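Local coordinates for uncharacterized protein (Enterococcus faecalis, PDB 3D3Y), which is of unknown function but probably belongs to the M16 peptidase family and may bind a metal ion, at residues A[55-60]-A[64-69]. Sequence-based numbering, arbitrary orientation.
Sequences LNYPNQ and SERLAE
Gln60 and Ser64 meet through a single carbonyl oxygen that accepts two hydrogen bonds from the same residue. A serine hydroxyl bonding back to the carbonyl four residues earlier in its helix is a familiar arrangement, here between the first residue of the helix and the next turn. Ser64 N reaches Gln60 O at 3.0 Å, the i to i+4 bond of the helix, while Ser64 OG adds a second bond to Gln60 O at 3.1 Å. The hydroxyl lies in the carbonyl plane and the amide nitrogen comes from above it. Ser64 OG gets there by standing between its own backbone N and carbonyl carbon (chi1 81°). One residue before the helix, Asn59 is the N-cap, its OD1 accepting from Lys62 N. Within the helix, Arg66 NH1 forms a salt bridge to Glu69 OE1 at 2.8 Å.

The aliphatic part of Arg66 lies over one face of the Tyr57 ring. Its CG sits 4.0 Å from the centroid of the Tyr57 ring, a CH-pi contact, and CB packs nearer the rim. A bend at chi2 (50°) then carries the chain past the phenol oxygen to the salt bridge.

Here the loop after helix 40-52 lies against helix 60-69 at the protein surface. Helix 105-118 packs against it, Glu115 on Tyr57 and Phe112 on Arg66 and Leu67, and helix 60-69 then leads into the edge strand 74-82.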
loop_
_atom_site.group_PDB
_atom_site.type_symbol
_atom_site.label_atom_id
_atom_site.label_comp_id
_atom_site.label_asym_id
_atom_site.label_seq_id
_atom_site.Cartn_x
_atom_site.Cartn_y
_atom_site.Cartn_z
ATOM N N LEU A 55 -14.889 -1.441 23.776
ATOM C CA LEU A 55 -15.485 -1.235 25.112
ATOM C C LEU A 55 -16.521 -2.312 25.467
ATOM O O LEU A 55 -16.544 -2.824 26.597
ATOM C CB LEU A 55 -16.163 0.124 25.176
ATOM C CG LEU A 55 -16.633 0.561 26.554
ATOM C CD1 LEU A 55 -15.416 0.839 27.453
ATOM C CD2 LEU A 55 -17.545 1.785 26.417
ATOM N N ASN A 56 -17.394 -2.623 24.512
ATOM C CA ASN A 56 -18.536 -3.511 24.756
ATOM C C ASN A 56 -18.343 -4.939 24.255
ATOM O O ASN A 56 -19.165 -5.809 24.549
ATOM C CB ASN A 56 -19.827 -2.886 24.221
ATOM C CG ASN A 56 -20.158 -1.569 24.923
ATOM O OD1 ASN A 56 -20.140 -1.493 26.164
ATOM N ND2 ASN A 56 -20.418 -0.523 24.142
ATOM N N TYR A 57 -17.247 -5.177 23.531
ATOM C CA TYR A 57 -16.744 -6.530 23.256
ATOM C C TYR A 57 -15.312 -6.603 23.810
ATOM O O TYR A 57 -14.338 -6.584 23.046
ATOM C CB TYR A 57 -16.804 -6.830 21.746
ATOM C CG TYR A 57 -18.180 -6.557 21.196
ATOM C CD1 TYR A 57 -19.259 -7.356 21.562
ATOM C CD2 TYR A 57 -18.420 -5.461 20.358
ATOM C CE1 TYR A 57 -20.544 -7.087 21.098
ATOM C CE2 TYR A 57 -19.721 -5.197 19.867
ATOM C CZ TYR A 57 -20.770 -6.017 20.257
ATOM O OH TYR A 57 -22.061 -5.773 19.804
ATOM N N PRO A 58 -15.187 -6.604 25.154
ATOM C CA PRO A 58 -13.907 -6.303 25.839
ATOM C C PRO A 58 -12.796 -7.327 25.723
ATOM O O PRO A 58 -11.721 -7.117 26.267
ATOM C CB PRO A 58 -14.313 -6.121 27.311
ATOM C CG PRO A 58 -15.603 -6.834 27.474
ATOM C CD PRO A 58 -16.296 -6.799 26.112
ATOM N N ASN A 59 -13.040 -8.423 25.025
ATOM C CA ASN A 59 -11.978 -9.363 24.754
ATOM C C ASN A 59 -12.263 -10.081 23.457
ATOM O O ASN A 59 -13.332 -9.903 22.874
ATOM C CB ASN A 59 -11.752 -10.312 25.950
ATOM C CG ASN A 59 -12.940 -11.185 26.244
ATOM O OD1 ASN A 59 -13.466 -11.845 25.365
ATOM N ND2 ASN A 59 -13.358 -11.205 27.496
ATOM N N GLN A 60 -11.316 -10.899 23.008
ATOM C CA GLN A 60 -11.358 -11.500 21.660
ATOM C C GLN A 60 -12.369 -12.640 21.581
ATOM O O GLN A 60 -12.936 -12.921 20.506
ATOM C CB GLN A 60 -9.916 -11.900 21.243
ATOM C CG GLN A 60 -9.608 -12.292 19.785
ATOM C CD GLN A 60 -10.229 -11.424 18.687
ATOM O OE1 GLN A 60 -10.228 -10.184 18.724
ATOM N NE2 GLN A 60 -10.738 -12.104 17.664
ATOM N N SER A 64 -15.254 -12.105 18.772
ATOM C CA SER A 64 -15.456 -13.124 17.758
ATOM C C SER A 64 -16.839 -13.804 17.865
ATOM O O SER A 64 -17.431 -14.199 16.870
ATOM C CB SER A 64 -14.279 -14.098 17.721
ATOM O OG SER A 64 -14.407 -15.042 18.719
ATOM N N GLU A 65 -17.391 -13.842 19.065
ATOM C CA GLU A 65 -18.747 -14.298 19.290
ATOM C C GLU A 65 -19.776 -13.334 18.655
ATOM O O GLU A 65 -20.783 -13.773 18.114
ATOM C CB GLU A 65 -18.943 -14.432 20.800
ATOM C CG GLU A 65 -20.361 -14.480 21.406
ATOM C CD GLU A 65 -20.289 -14.391 22.966
ATOM O OE1 GLU A 65 -19.426 -15.107 23.563
ATOM O OE2 GLU A 65 -21.056 -13.607 23.590
ATOM N N ARG A 66 -19.530 -12.031 18.717
ATOM C CA ARG A 66 -20.393 -11.079 18.012
ATOM C C ARG A 66 -20.297 -11.289 16.480
ATOM O O ARG A 66 -21.324 -11.312 15.771
ATOM C CB ARG A 66 -19.999 -9.652 18.372
ATOM C CG ARG A 66 -20.819 -8.577 17.675
ATOM C CD ARG A 66 -22.338 -8.835 17.811
ATOM N NE ARG A 66 -23.123 -7.716 17.260
ATOM C CZ ARG A 66 -24.395 -7.806 16.876
ATOM N NH1 ARG A 66 -25.043 -8.949 16.975
ATOM N NH2 ARG A 66 -25.017 -6.744 16.400
ATOM N N LEU A 67 -19.074 -11.461 15.972
ATOM C CA LEU A 67 -18.876 -11.758 14.548
ATOM C C LEU A 67 -19.665 -12.999 14.083
ATOM O O LEU A 67 -20.223 -13.042 12.971
ATOM C CB LEU A 67 -17.387 -11.885 14.209
ATOM C CG LEU A 67 -16.606 -10.572 14.341
ATOM C CD1 LEU A 67 -15.112 -10.885 14.238
ATOM C CD2 LEU A 67 -17.069 -9.574 13.247
ATOM N N ALA A 68 -19.767 -13.966 14.976
ATOM C CA ALA A 68 -20.490 -15.199 14.711
ATOM C C ALA A 68 -21.989 -14.918 14.728
ATOM O O ALA A 68 -22.723 -15.412 13.872
ATOM C CB ALA A 68 -20.121 -16.219 15.758
ATOM N N GLU A 69 -22.448 -14.086 15.673
ATOM C CA GLU A 69 -23.838 -13.645 15.698
ATOM C C GLU A 69 -24.186 -12.961 14.404
ATOM O O GLU A 69 -25.344 -13.066 13.932
ATOM C CB GLU A 69 -24.100 -12.631 16.822
ATOM C CG GLU A 69 -24.381 -13.196 18.189
ATOM C CD GLU A 69 -24.455 -12.089 19.252
ATOM O OE1 GLU A 69 -24.764 -10.905 18.929
ATOM O OE2 GLU A 69 -24.165 -12.415 20.421
#